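Local coordinates for uncharacterized protein Q6HG14 (Bacillus thuringiensis serovar konkukian, PDB 3F08) that is of unknown function but, as a member of the SRPBCC (Bet v 1-like) superfamily, probably binds a hydrophobic small molecule between its curved sheet and long C-terminal helix, at residues T4-E9 with L120-Y125; S99-S104 with D127-L132; D52-I57 with N76-V81; P32-S37 with R46-P51; Y69-I74 with L85-V90. The protein carries 5 engineered substitutions. All blocks are in the same frame, centred on the assembly; numbering follows the deposited sequence.

Contact 1. Residues T4-E9 with L120-Y125; sequences TTTSME and LVHGIY. Engineered in segment 120-125: Val121 (natural residue Phe).
This is a strand-on-helix packing contact without hydrogen bonds, in which edge strand 3-10 lies against the first half of the long C-terminal helix 114-137. Over 4-9 and 120-125 the two axes run nearly parallel, 22° apart, and Thr4 and Thr6 both point at the helix. The methyl CG2 of Thr4 reaches CG1 of the engineered Val121 at 3.6 Å and lies 3.9 Å from CE2 of Tyr125. Its hydroxyl faces a different residue: OG1 sits at the edge of the His122 imidazole, in the ring plane, 3.6 Å from CD2. Such a helix laid across a curved antiparallel sheet is the signature of the Bet v 1-like helix-grip fold, and here it covers the sheet at its outermost strand 3-10. His122 swings its ring along the strand because CG stands anti to the backbone N (chi1 -173°), which carries NE2 to 3.5 Å from CB of Thr6. The two side chains meet at about a right angle. Thr6 divides its branches in the same manner as Thr4, sending CG2 to CB of Tyr125 at 3.4 Å while OG1 stays on the histidine side. The Tyr125 ring stacks on Trp103, and its OH hydrogen-bonds to Tyr84 and Ser86.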
# COMPACT_ATOMS: atom_id res chain seq x y z
N THR B 4 6.79 21.73 -2.86
CA THR B 4 7.19 21.86 -4.25
C THR B 4 6.46 20.81 -5.07
O THR B 4 6.04 19.78 -4.54
CB THR B 4 8.73 21.71 -4.43
OG1 THR B 4 9.10 22.17 -5.73
CG2 THR B 4 9.15 20.26 -4.27
N THR B 5 6.29 21.08 -6.35
CA THR B 5 5.61 20.15 -7.23
C THR B 5 6.13 20.31 -8.64
O THR B 5 6.53 21.40 -9.04
CB THR B 5 4.10 20.40 -7.28
OG1 THR B 5 3.55 20.33 -5.96
CG2 THR B 5 3.42 19.36 -8.15
N THR B 6 6.15 19.22 -9.38
CA THR B 6 6.57 19.28 -10.77
C THR B 6 5.69 18.30 -11.51
O THR B 6 5.25 17.29 -10.95
CB THR B 6 8.06 18.93 -10.96
OG1 THR B 6 8.44 19.21 -12.31
CG2 THR B 6 8.31 17.46 -10.66
N SER B 7 5.40 18.60 -12.76
CA SER B 7 4.54 17.75 -13.56
C SER B 7 5.12 17.56 -14.95
O SER B 7 5.94 18.36 -15.40
CB SER B 7 3.15 18.38 -13.66
OG SER B 7 2.38 17.70 -14.62
N MSE B 8 4.71 16.49 -15.61
CA MSE B 8 5.18 16.23 -16.96
C MSE B 8 4.21 15.32 -17.69
O MSE B 8 3.61 14.42 -17.09
CB MSE B 8 6.58 15.60 -16.93
CG MSE B 8 7.17 15.35 -18.31
SE MSE B 8 9.11 15.07 -18.35
CE MSE B 8 9.68 16.90 -18.65
N GLU B 9 4.05 15.57 -18.98
CA GLU B 9 3.19 14.74 -19.79
C GLU B 9 4.04 13.56 -20.21
O GLU B 9 4.99 13.70 -20.98
CB GLU B 9 2.72 15.49 -21.04
CG GLU B 9 1.49 16.36 -20.84
CD GLU B 9 0.22 15.56 -20.60
OE1 GLU B 9 -0.05 14.63 -21.38
OE2 GLU B 9 -0.51 15.88 -19.63
N LEU B 120 16.50 21.21 -4.33
CA LEU B 120 16.99 19.84 -4.25
C LEU B 120 15.86 18.83 -4.47
O LEU B 120 16.00 17.89 -5.24
CB LEU B 120 17.63 19.59 -2.88
CG LEU B 120 17.90 18.12 -2.55
CD1 LEU B 120 18.98 17.56 -3.47
CD2 LEU B 120 18.34 18.01 -1.10
N VAL B 121 14.75 19.04 -3.78
CA VAL B 121 13.61 18.14 -3.92
C VAL B 121 13.03 18.22 -5.33
O VAL B 121 12.76 17.19 -5.95
CB VAL B 121 12.52 18.49 -2.89
CG1 VAL B 121 11.29 17.63 -3.11
CG2 VAL B 121 13.07 18.26 -1.48
N HIS B 122 12.86 19.43 -5.85
CA HIS B 122 12.32 19.59 -7.20
C HIS B 122 13.25 18.91 -8.20
O HIS B 122 12.80 18.31 -9.17
CB HIS B 122 12.17 21.08 -7.53
CG HIS B 122 11.48 21.34 -8.84
ND1 HIS B 122 12.13 21.25 -10.05
CD2 HIS B 122 10.20 21.68 -9.12
CE1 HIS B 122 11.27 21.53 -11.02
NE2 HIS B 122 10.10 21.79 -10.48
N GLY B 123 14.56 19.01 -7.95
CA GLY B 123 15.53 18.39 -8.84
C GLY B 123 15.38 16.87 -8.85
O GLY B 123 15.54 16.23 -9.88
N ILE B 124 15.07 16.31 -7.69
CA ILE B 124 14.88 14.87 -7.59
C ILE B 124 13.64 14.44 -8.37
O ILE B 124 13.68 13.46 -9.13
CB ILE B 124 14.73 14.46 -6.12
CG1 ILE B 124 16.03 14.75 -5.37
CG2 ILE B 124 14.38 12.96 -6.02
CD1 ILE B 124 15.97 14.44 -3.88
N TYR B 125 12.54 15.17 -8.20
CA TYR B 125 11.31 14.84 -8.91
C TYR B 125 11.48 15.00 -10.42
O TYR B 125 11.04 14.15 -11.20
CB TYR B 125 10.17 15.75 -8.46
CG TYR B 125 9.81 15.65 -7.00
CD1 TYR B 125 10.27 14.60 -6.21
CD2 TYR B 125 8.96 16.59 -6.41
CE1 TYR B 125 9.89 14.48 -4.86
CE2 TYR B 125 8.58 16.49 -5.09
CZ TYR B 125 9.04 15.44 -4.31
OH TYR B 125 8.63 15.34 -2.99

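Contact 2. Residues S99-S104 with D127-L132; sequences SLVEWS and DGLKAL
Val101 overlaps two leucines of the helix with its two methyls: CG1 lies 3.7 Å from CD2 of Leu129, and CG2 is 4.0 Å from CD2 of Leu132. In the helix-grip fold of the Bet v 1-like proteins the C-terminal helix rests on the concave side of the antiparallel sheet, and this contact is a buried part of that interface, between strand 99-109 and helix 114-137. The local axes run 156° apart, close to antiparallel, and approach to 10.0 Å, a spacing bridged mainly by side chains; no hydrogen bond crosses between 99-104 and 127-132. Val101 has CG1 anti to its own N (chi1 -179°), a setting that spreads the methyls so that each takes a different leucine. Leu132 meets it tip to tip, whereas Leu129 comes in at a slant, its CD2 shared between the valine and the indole of Trp103, where it lies 4.0 Å from CE3. Beyond the interface Leu132 also touches Leu20 and Ile21, so that helix 14-21 closes the same apolar cluster. Trp103 extends from the sheet toward the helix, while its NE1 makes weak hydrogen bonds to Ser86 OG and Tyr72 OH. The benzene end of the indole meets the helix at Gly128, which has no side chain to hold it off. There the CA of Gly128 lies near the ring plane, at the edge, 4.0 Å from CZ3 of Trp103.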
# COMPACT_ATOMS: atom_id res chain seq x y z
N SER B 99 -0.08 10.63 -20.19
CA SER B 99 -0.46 10.80 -18.79
C SER B 99 0.16 12.06 -18.23
O SER B 99 1.23 12.48 -18.65
CB SER B 99 0.03 9.62 -17.94
OG SER B 99 -0.58 8.40 -18.28
N LEU B 100 -0.53 12.69 -17.29
CA LEU B 100 0.01 13.86 -16.63
C LEU B 100 0.48 13.34 -15.28
O LEU B 100 -0.31 13.14 -14.37
CB LEU B 100 -1.04 14.94 -16.41
CG LEU B 100 -0.43 16.20 -15.80
CD1 LEU B 100 0.59 16.78 -16.76
CD2 LEU B 100 -1.52 17.21 -15.49
N VAL B 101 1.77 13.10 -15.17
CA VAL B 101 2.31 12.60 -13.92
C VAL B 101 2.76 13.77 -13.06
O VAL B 101 3.56 14.60 -13.49
CB VAL B 101 3.47 11.64 -14.17
CG1 VAL B 101 3.99 11.11 -12.84
CG2 VAL B 101 3.00 10.49 -15.07
N GLU B 102 2.23 13.83 -11.85
CA GLU B 102 2.53 14.91 -10.92
C GLU B 102 3.23 14.35 -9.68
O GLU B 102 2.77 13.38 -9.07
CB GLU B 102 1.22 15.59 -10.53
CG GLU B 102 1.34 16.92 -9.84
CD GLU B 102 -0.01 17.61 -9.73
OE1 GLU B 102 -0.87 17.16 -8.95
OE2 GLU B 102 -0.22 18.61 -10.46
N TRP B 103 4.36 14.96 -9.34
CA TRP B 103 5.14 14.55 -8.17
C TRP B 103 5.23 15.78 -7.28
O TRP B 103 5.72 16.82 -7.70
CB TRP B 103 6.54 14.12 -8.60
CG TRP B 103 7.21 13.18 -7.65
CD1 TRP B 103 6.97 13.05 -6.31
CD2 TRP B 103 8.26 12.25 -7.96
NE1 TRP B 103 7.80 12.09 -5.77
CE2 TRP B 103 8.60 11.59 -6.76
CE3 TRP B 103 8.95 11.92 -9.14
CZ2 TRP B 103 9.59 10.61 -6.70
CZ3 TRP B 103 9.94 10.94 -9.08
CH2 TRP B 103 10.25 10.30 -7.87
N SER B 104 4.77 15.66 -6.04
CA SER B 104 4.81 16.80 -5.13
C SER B 104 5.25 16.43 -3.72
O SER B 104 5.17 15.27 -3.32
CB SER B 104 3.43 17.46 -5.07
OG SER B 104 2.50 16.58 -4.48
N ASP B 127 14.24 14.83 -12.21
CA ASP B 127 15.12 13.81 -12.78
C ASP B 127 14.36 12.51 -12.93
O ASP B 127 14.52 11.80 -13.93
CB ASP B 127 16.33 13.56 -11.88
CG ASP B 127 17.39 14.63 -12.01
OD1 ASP B 127 17.37 15.36 -13.02
OD2 ASP B 127 18.24 14.72 -11.10
N GLY B 128 13.54 12.20 -11.94
CA GLY B 128 12.75 10.98 -11.97
C GLY B 128 11.74 10.95 -13.10
O GLY B 128 11.56 9.93 -13.75
N LEU B 129 11.08 12.08 -13.35
CA LEU B 129 10.09 12.14 -14.42
C LEU B 129 10.75 12.09 -15.79
O LEU B 129 10.17 11.57 -16.74
CB LEU B 129 9.24 13.41 -14.29
CG LEU B 129 8.37 13.48 -13.02
CD1 LEU B 129 7.47 14.70 -13.10
CD2 LEU B 129 7.52 12.20 -12.89
N LYS B 130 11.96 12.62 -15.90
CA LYS B 130 12.67 12.55 -17.17
C LYS B 130 13.04 11.09 -17.39
O LYS B 130 13.01 10.59 -18.52
CB LYS B 130 13.93 13.42 -17.14
CG LYS B 130 13.65 14.92 -17.19
CD LYS B 130 14.94 15.74 -17.15
CE LYS B 130 14.65 17.24 -17.18
NZ LYS B 130 15.90 18.03 -16.98
N ALA B 131 13.38 10.40 -16.30
CA ALA B 131 13.74 8.99 -16.36
C ALA B 131 12.50 8.19 -16.75
O ALA B 131 12.59 7.24 -17.52
CB ALA B 131 14.28 8.52 -15.00
N LEU B 132 11.34 8.60 -16.24
CA LEU B 132 10.10 7.91 -16.57
C LEU B 132 9.79 8.09 -18.07
O LEU B 132 9.31 7.17 -18.73
CB LEU B 132 8.94 8.47 -15.73
CG LEU B 132 7.54 7.90 -15.98
CD1 LEU B 132 7.55 6.39 -15.75
CD2 LEU B 132 6.52 8.58 -15.06

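Contact 3. Residues D52-I57 with N76-V81; sequences DGETII and NAPFPV. Engineered in segment 52-57: Glu54 (natural residue Asp).
Ile57 and Asn76 exchange two backbone hydrogen bonds, forming one antiparallel hydrogen-bonded pair where strand 55-64 meets the chain just past strand 69-74. Ile57 N donates to Asn76 O at 3.0 Å with an N-H...O angle of 164°, and Asn76 N returns a bond to Ile57 O at 3.1 Å. Both donors lie in the carbonyl plane, on a lone pair of the acceptor. Asn76 O takes a second, weaker approach from the CA-H of Ile56, whose CA is 3.3 Å away. Ile56 N is satisfied on the other flank by Leu48 in strand 45-49, as expected of a strand with neighbours on both sides. The side chains of Ile57 and Asn76 lie side by side, pointing the same way, and the isoleucine CD1 packs 3.5 Å from ND2 of the asparagine amide. Past this pair the chains diverge. Ile56 puts its CG2 near CB of Ala77, and its CD1 comes 4.2 Å from CZ of Phe79, the two side chains crossing at about a right angle. At the exposed margin, the engineered Glu54 extends its chain so that OE2 rests 3.6 Å from CG of Pro78. Further along, Val81 N bonds to Phe79 O, 2.7 Å away, closing an inverse gamma turn centred on Pro80. The arrangement is that of the end of an antiparallel sheet, where a last hydrogen-bonded pair gives way to the loop between strands 69-74 and 81-92.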
# COMPACT_ATOMS: atom_id res chain seq x y z
N ASP B 52 26.09 3.43 -4.70
CA ASP B 52 27.04 3.46 -3.59
C ASP B 52 26.91 2.26 -2.67
O ASP B 52 27.89 1.77 -2.11
CB ASP B 52 26.81 4.68 -2.69
CG ASP B 52 27.46 5.93 -3.21
OD1 ASP B 52 28.62 5.84 -3.68
OD2 ASP B 52 26.83 7.00 -3.14
N GLY B 53 25.68 1.81 -2.50
CA GLY B 53 25.40 0.72 -1.59
C GLY B 53 24.66 1.34 -0.42
O GLY B 53 24.16 0.65 0.46
N GLU B 54 24.61 2.67 -0.40
CA GLU B 54 23.91 3.38 0.66
C GLU B 54 22.42 3.14 0.45
O GLU B 54 21.92 3.21 -0.67
CB GLU B 54 24.20 4.88 0.60
CG GLU B 54 23.71 5.61 1.84
CD GLU B 54 24.01 7.09 1.79
OE1 GLU B 54 25.19 7.45 1.59
OE2 GLU B 54 23.07 7.89 1.96
N THR B 55 21.71 2.86 1.53
CA THR B 55 20.29 2.57 1.42
C THR B 55 19.37 3.60 2.07
O THR B 55 19.60 4.04 3.19
CB THR B 55 20.01 1.17 2.00
OG1 THR B 55 20.87 0.22 1.35
CG2 THR B 55 18.56 0.75 1.76
N ILE B 56 18.34 3.98 1.33
CA ILE B 56 17.35 4.94 1.79
C ILE B 56 16.11 4.14 2.20
O ILE B 56 15.75 3.17 1.54
CB ILE B 56 16.97 5.92 0.66
CG1 ILE B 56 18.15 6.82 0.33
CG2 ILE B 56 15.76 6.74 1.06
CD1 ILE B 56 17.87 7.80 -0.80
N ILE B 57 15.47 4.55 3.28
CA ILE B 57 14.30 3.85 3.77
C ILE B 57 13.09 4.79 3.73
O ILE B 57 13.13 5.88 4.31
CB ILE B 57 14.52 3.34 5.20
CG1 ILE B 57 15.76 2.43 5.22
CG2 ILE B 57 13.31 2.57 5.68
CD1 ILE B 57 16.06 1.83 6.60
N ASN B 76 14.76 7.14 6.59
CA ASN B 76 16.21 7.26 6.61
C ASN B 76 16.75 7.77 5.27
O ASN B 76 16.68 7.06 4.27
CB ASN B 76 16.85 5.90 6.94
CG ASN B 76 16.69 5.53 8.40
OD1 ASN B 76 17.42 6.03 9.27
ND2 ASN B 76 15.74 4.65 8.69
N ALA B 77 17.28 8.99 5.27
CA ALA B 77 17.82 9.58 4.05
C ALA B 77 18.80 10.72 4.31
O ALA B 77 18.76 11.36 5.36
CB ALA B 77 16.69 10.07 3.16
N PRO B 78 19.69 10.99 3.35
CA PRO B 78 20.68 12.06 3.47
C PRO B 78 20.23 13.42 2.94
O PRO B 78 21.05 14.18 2.43
CB PRO B 78 21.87 11.51 2.68
CG PRO B 78 21.17 10.87 1.52
CD PRO B 78 19.99 10.14 2.18
N PHE B 79 18.94 13.71 3.04
CA PHE B 79 18.44 14.99 2.55
C PHE B 79 18.18 15.93 3.72
O PHE B 79 17.64 15.52 4.75
CB PHE B 79 17.16 14.78 1.75
CG PHE B 79 17.32 13.79 0.63
CD1 PHE B 79 18.37 13.92 -0.29
CD2 PHE B 79 16.44 12.72 0.49
CE1 PHE B 79 18.54 13.00 -1.33
CE2 PHE B 79 16.59 11.79 -0.55
CZ PHE B 79 17.65 11.93 -1.46
N PRO B 80 18.56 17.21 3.59
CA PRO B 80 18.37 18.21 4.65
C PRO B 80 16.93 18.67 4.86
O PRO B 80 16.63 19.85 4.79
CB PRO B 80 19.28 19.36 4.20
CG PRO B 80 19.15 19.30 2.71
CD PRO B 80 19.26 17.81 2.43
N VAL B 81 16.05 17.72 5.12
CA VAL B 81 14.65 18.04 5.35
C VAL B 81 14.06 17.10 6.37
O VAL B 81 14.55 15.99 6.56
CB VAL B 81 13.81 17.91 4.05
CG1 VAL B 81 14.27 18.94 3.02
CG2 VAL B 81 13.93 16.50 3.50

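Contact 4. Residues P32-S37 with R46-P51; sequences PYIPSS and RHLANP
Arg46 CB lies 4.2 Å from Ser37 OG, but the extended arginine chain leads away from the hairpin into the protein interior. Its guanidinium forms a salt bridge with Glu58, hydrogen-bonds to Tyr70 OH and Phe24 O, and makes a cation-pi contact with Tyr72. His47 offers its backbone: the carbonyl O receives the CA-H of Ser37, with CA 3.2 Å off and an angle of 153° at the hydrogen. Leu48 and Ser37 form an antiparallel non-hydrogen-bonded pair with side chains on one face, and CD2 of the leucine packs 3.3 Å from the serine OG. The CB of Leu48 lies beside CG2 of Ile34, the two side chains crossing at a slant. Ala49 N makes the one hydrogen bond between the two segments, to Ser36 O at 3.1 Å; it is almost straight, 176° at the hydrogen, though the donor is tilted 21° from the carbonyl plane. The carbonyl O of Ala49 then meets CD of Pro35, 3.0 Å away. Asn50 brings its CA near Tyr33 O, and Pro51 sets CD 3.1 Å from the same oxygen while its ring meets that of Pro35 at about a right angle. The pairing of this beta hairpin thus changes in character along its length: backbone polar bonding belongs to the strand part, whereas the two prolines, lacking N-H groups, meet the opposite chain through carbon atoms.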
# COMPACT_ATOMS: atom_id res chain seq x y z
N PRO B 32 16.89 4.44 -13.13
CA PRO B 32 18.21 3.83 -13.33
C PRO B 32 19.20 3.94 -12.17
O PRO B 32 20.01 3.04 -11.95
CB PRO B 32 18.73 4.53 -14.59
CG PRO B 32 17.46 4.82 -15.35
CD PRO B 32 16.56 5.34 -14.24
N TYR B 33 19.14 5.04 -11.42
CA TYR B 33 20.06 5.24 -10.31
C TYR B 33 19.66 4.53 -9.02
O TYR B 33 20.31 4.70 -7.99
CB TYR B 33 20.25 6.73 -10.07
CG TYR B 33 19.02 7.55 -10.37
CD1 TYR B 33 18.08 7.82 -9.38
CD2 TYR B 33 18.80 8.07 -11.65
CE1 TYR B 33 16.94 8.59 -9.65
CE2 TYR B 33 17.67 8.83 -11.93
CZ TYR B 33 16.75 9.09 -10.93
OH TYR B 33 15.66 9.89 -11.20
N ILE B 34 18.58 3.75 -9.08
CA ILE B 34 18.12 2.97 -7.94
C ILE B 34 18.17 1.52 -8.41
O ILE B 34 17.14 0.94 -8.76
CB ILE B 34 16.66 3.29 -7.57
CG1 ILE B 34 16.48 4.79 -7.35
CG2 ILE B 34 16.28 2.52 -6.31
CD1 ILE B 34 17.29 5.34 -6.20
N PRO B 35 19.36 0.91 -8.40
CA PRO B 35 19.53 -0.49 -8.84
C PRO B 35 18.61 -1.51 -8.18
O PRO B 35 18.05 -2.38 -8.84
CB PRO B 35 21.01 -0.78 -8.52
CG PRO B 35 21.65 0.57 -8.47
CD PRO B 35 20.61 1.42 -7.80
N SER B 36 18.44 -1.41 -6.87
CA SER B 36 17.61 -2.38 -6.18
C SER B 36 16.71 -1.80 -5.10
O SER B 36 17.00 -0.75 -4.52
CB SER B 36 18.50 -3.48 -5.59
OG SER B 36 17.74 -4.48 -4.94
N SER B 37 15.61 -2.49 -4.84
CA SER B 37 14.63 -2.10 -3.83
C SER B 37 13.97 -3.34 -3.24
O SER B 37 13.60 -4.25 -3.96
CB SER B 37 13.56 -1.19 -4.45
OG SER B 37 12.52 -0.93 -3.52
N ARG B 46 10.01 0.52 2.10
CA ARG B 46 10.89 0.14 1.02
C ARG B 46 12.31 0.59 1.30
O ARG B 46 12.55 1.69 1.78
CB ARG B 46 10.40 0.71 -0.33
CG ARG B 46 10.42 2.22 -0.47
CD ARG B 46 9.79 2.64 -1.80
NE ARG B 46 9.75 4.09 -1.97
CZ ARG B 46 9.09 4.71 -2.95
NH1 ARG B 46 8.42 4.00 -3.85
NH2 ARG B 46 9.10 6.03 -3.02
N HIS B 47 13.25 -0.31 1.01
CA HIS B 47 14.67 -0.04 1.20
C HIS B 47 15.26 0.15 -0.17
O HIS B 47 15.33 -0.79 -0.96
CB HIS B 47 15.36 -1.21 1.91
CG HIS B 47 15.00 -1.34 3.35
ND1 HIS B 47 13.72 -1.61 3.78
CD2 HIS B 47 15.75 -1.22 4.47
CE1 HIS B 47 13.70 -1.65 5.10
NE2 HIS B 47 14.92 -1.41 5.54
N LEU B 48 15.67 1.38 -0.46
CA LEU B 48 16.23 1.72 -1.76
C LEU B 48 17.74 1.83 -1.68
O LEU B 48 18.28 2.54 -0.84
CB LEU B 48 15.66 3.06 -2.23
CG LEU B 48 14.15 3.19 -2.08
CD1 LEU B 48 13.73 4.63 -2.38
CD2 LEU B 48 13.45 2.20 -3.01
N ALA B 49 18.43 1.12 -2.57
CA ALA B 49 19.88 1.18 -2.59
C ALA B 49 20.35 1.94 -3.82
O ALA B 49 19.87 1.70 -4.92
CB ALA B 49 20.45 -0.23 -2.59
N ASN B 50 21.27 2.88 -3.63
CA ASN B 50 21.81 3.62 -4.76
C ASN B 50 23.08 2.87 -5.15
O ASN B 50 23.50 1.96 -4.44
CB ASN B 50 22.11 5.08 -4.38
CG ASN B 50 23.16 5.19 -3.28
OD1 ASN B 50 23.49 6.30 -2.85
ND2 ASN B 50 23.68 4.06 -2.83
N PRO B 51 23.71 3.23 -6.28
CA PRO B 51 24.94 2.52 -6.66
C PRO B 51 25.99 2.40 -5.55
O PRO B 51 26.68 1.39 -5.48
CB PRO B 51 25.43 3.32 -7.86
CG PRO B 51 24.15 3.74 -8.51
CD PRO B 51 23.32 4.20 -7.32

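Contact 5. Residues Y69-I74 with L85-V90; sequences YYTYSI and LSTIQV
Tyr70 and Tyr72 lay their rings against the buried face of this strand pair, each covered by a residue of 85-90. The Ile88 methyl CG2 sits over the centre of the Tyr70 ring, a CH-pi contact 3.7 Å from the centroid and 10° off the ring normal. Ser86 CB lies over a face of Tyr72, offset toward the rim, 3.8 Å from its centroid. Ser86 OG is held from beyond the hairpin, by Ser104 O as well as by Tyr125. Four backbone hydrogen bonds join Tyr70 with Ile88 and Tyr72 with Ser86; the shorter two are Tyr72 N to Ser86 O and Ser86 N to Tyr72 O, each 2.8 Å.

The other face is more accessible to solvent. Its tight point is Thr71 OG1 to Thr87 OG1, a 2.7 Å hydrogen bond made possible because both hydroxyls stand anti to the carbonyl carbon (chi1 -58° and -63°). Beside them Tyr69 CB packs 3.5 Å from Gln89 CB, while exposed Leu85 touches Ser73 CB more loosely through CD2. This antiparallel hairpin, with Tyr70, Tyr72, Ser86 and Ile88 on the buried face and Tyr69, Thr71, Thr87 and Gln89 on the more accessible one, is a central piece of the helix-grip sheet.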
# COMPACT_ATOMS: atom_id res chain seq x y z
N TYR B 69 -2.30 6.92 -7.17
CA TYR B 69 -1.29 7.69 -6.46
C TYR B 69 -0.90 6.98 -5.17
O TYR B 69 -1.63 6.12 -4.68
CB TYR B 69 -1.81 9.10 -6.15
CG TYR B 69 -2.77 9.19 -4.97
CD1 TYR B 69 -2.29 9.31 -3.67
CD2 TYR B 69 -4.15 9.17 -5.17
CE1 TYR B 69 -3.16 9.43 -2.59
CE2 TYR B 69 -5.03 9.28 -4.09
CZ TYR B 69 -4.53 9.41 -2.80
OH TYR B 69 -5.40 9.55 -1.74
N TYR B 70 0.29 7.31 -4.67
CA TYR B 70 0.74 6.79 -3.40
C TYR B 70 1.54 7.91 -2.75
O TYR B 70 2.11 8.76 -3.43
CB TYR B 70 1.54 5.47 -3.51
CG TYR B 70 2.91 5.49 -4.16
CD1 TYR B 70 4.01 6.05 -3.52
CD2 TYR B 70 3.11 4.85 -5.37
CE1 TYR B 70 5.30 5.96 -4.08
CE2 TYR B 70 4.36 4.75 -5.94
CZ TYR B 70 5.46 5.30 -5.30
OH TYR B 70 6.70 5.17 -5.88
N THR B 71 1.51 7.92 -1.42
CA THR B 71 2.19 8.95 -0.65
C THR B 71 3.15 8.26 0.28
O THR B 71 2.81 7.25 0.90
CB THR B 71 1.16 9.75 0.18
OG1 THR B 71 0.20 10.34 -0.71
CG2 THR B 71 1.85 10.85 1.00
N TYR B 72 4.35 8.80 0.40
CA TYR B 72 5.35 8.21 1.26
C TYR B 72 6.09 9.25 2.07
O TYR B 72 6.10 10.44 1.73
CB TYR B 72 6.33 7.39 0.42
CG TYR B 72 7.13 8.22 -0.56
CD1 TYR B 72 8.35 8.78 -0.21
CD2 TYR B 72 6.67 8.41 -1.87
CE1 TYR B 72 9.11 9.50 -1.13
CE2 TYR B 72 7.41 9.13 -2.80
CZ TYR B 72 8.64 9.68 -2.43
OH TYR B 72 9.37 10.39 -3.35
N SER B 73 6.71 8.79 3.14
CA SER B 73 7.48 9.64 4.02
C SER B 73 8.89 9.07 4.05
O SER B 73 9.11 7.95 3.61
CB SER B 73 6.86 9.66 5.42
OG SER B 73 6.75 8.35 5.97
N ILE B 74 9.84 9.84 4.55
CA ILE B 74 11.20 9.35 4.61
C ILE B 74 11.58 8.97 6.03
O ILE B 74 11.43 9.75 6.96
CB ILE B 74 12.19 10.38 4.04
CG1 ILE B 74 12.19 10.29 2.51
CG2 ILE B 74 13.58 10.14 4.61
CD1 ILE B 74 13.16 11.24 1.83
N LEU B 85 6.90 14.52 3.29
CA LEU B 85 5.79 13.75 2.75
C LEU B 85 5.81 13.99 1.26
O LEU B 85 5.98 15.12 0.82
CB LEU B 85 4.44 14.22 3.29
CG LEU B 85 3.86 13.56 4.54
CD1 LEU B 85 2.42 14.04 4.70
CD2 LEU B 85 3.89 12.04 4.42
N SER B 86 5.65 12.93 0.47
CA SER B 86 5.67 13.08 -0.98
C SER B 86 4.59 12.23 -1.63
O SER B 86 4.31 11.12 -1.20
CB SER B 86 7.04 12.67 -1.52
OG SER B 86 7.13 12.91 -2.92
N THR B 87 3.99 12.77 -2.68
CA THR B 87 2.95 12.05 -3.39
C THR B 87 3.23 12.07 -4.89
O THR B 87 3.56 13.11 -5.46
CB THR B 87 1.57 12.69 -3.16
OG1 THR B 87 1.23 12.60 -1.77
CG2 THR B 87 0.49 11.96 -3.98
N ILE B 88 3.12 10.92 -5.52
CA ILE B 88 3.29 10.84 -6.96
C ILE B 88 1.95 10.36 -7.47
O ILE B 88 1.38 9.40 -6.94
CB ILE B 88 4.43 9.87 -7.35
CG1 ILE B 88 4.56 9.79 -8.87
CG2 ILE B 88 4.19 8.51 -6.74
CD1 ILE B 88 5.89 9.19 -9.33
N GLN B 89 1.42 11.03 -8.48
CA GLN B 89 0.12 10.65 -9.01
C GLN B 89 0.08 10.67 -10.53
O GLN B 89 0.72 11.50 -11.17
CB GLN B 89 -0.96 11.60 -8.47
CG GLN B 89 -2.36 11.29 -9.00
CD GLN B 89 -3.44 12.10 -8.29
OE1 GLN B 89 -3.25 13.28 -7.98
NE2 GLN B 89 -4.57 11.46 -8.03
N VAL B 90 -0.67 9.73 -11.09
CA VAL B 90 -0.82 9.63 -12.53
C VAL B 90 -2.20 10.13 -12.91
O VAL B 90 -3.19 9.42 -12.72
CB VAL B 90 -0.66 8.16 -12.99
CG1 VAL B 90 -0.88 8.06 -14.49
CG2 VAL B 90 0.73 7.65 -12.63

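Contacts 1 and 2 use the same helix, 114-137, against neighbouring strands 3-10 and 99-109; contact 2 is wholly buried and apolar, contact 1 partly buried, with threonines at its centre and His122 at its margin. Contacts 4 and 5 are hairpins of the same sheet, each with a buried and a more accessible side. Contact 3 is the surface member, next to contact 4 through adjoining strands 45-49 and 55-64. Backbone hydrogen bonds dominate pairing within the sheet, whereas the helix meets it through side chains. Contacts 1, 2 and 5 converge on the polar and aromatic groups around Trp103; contacts 2 and 3 lie about 21 Å apart between centres.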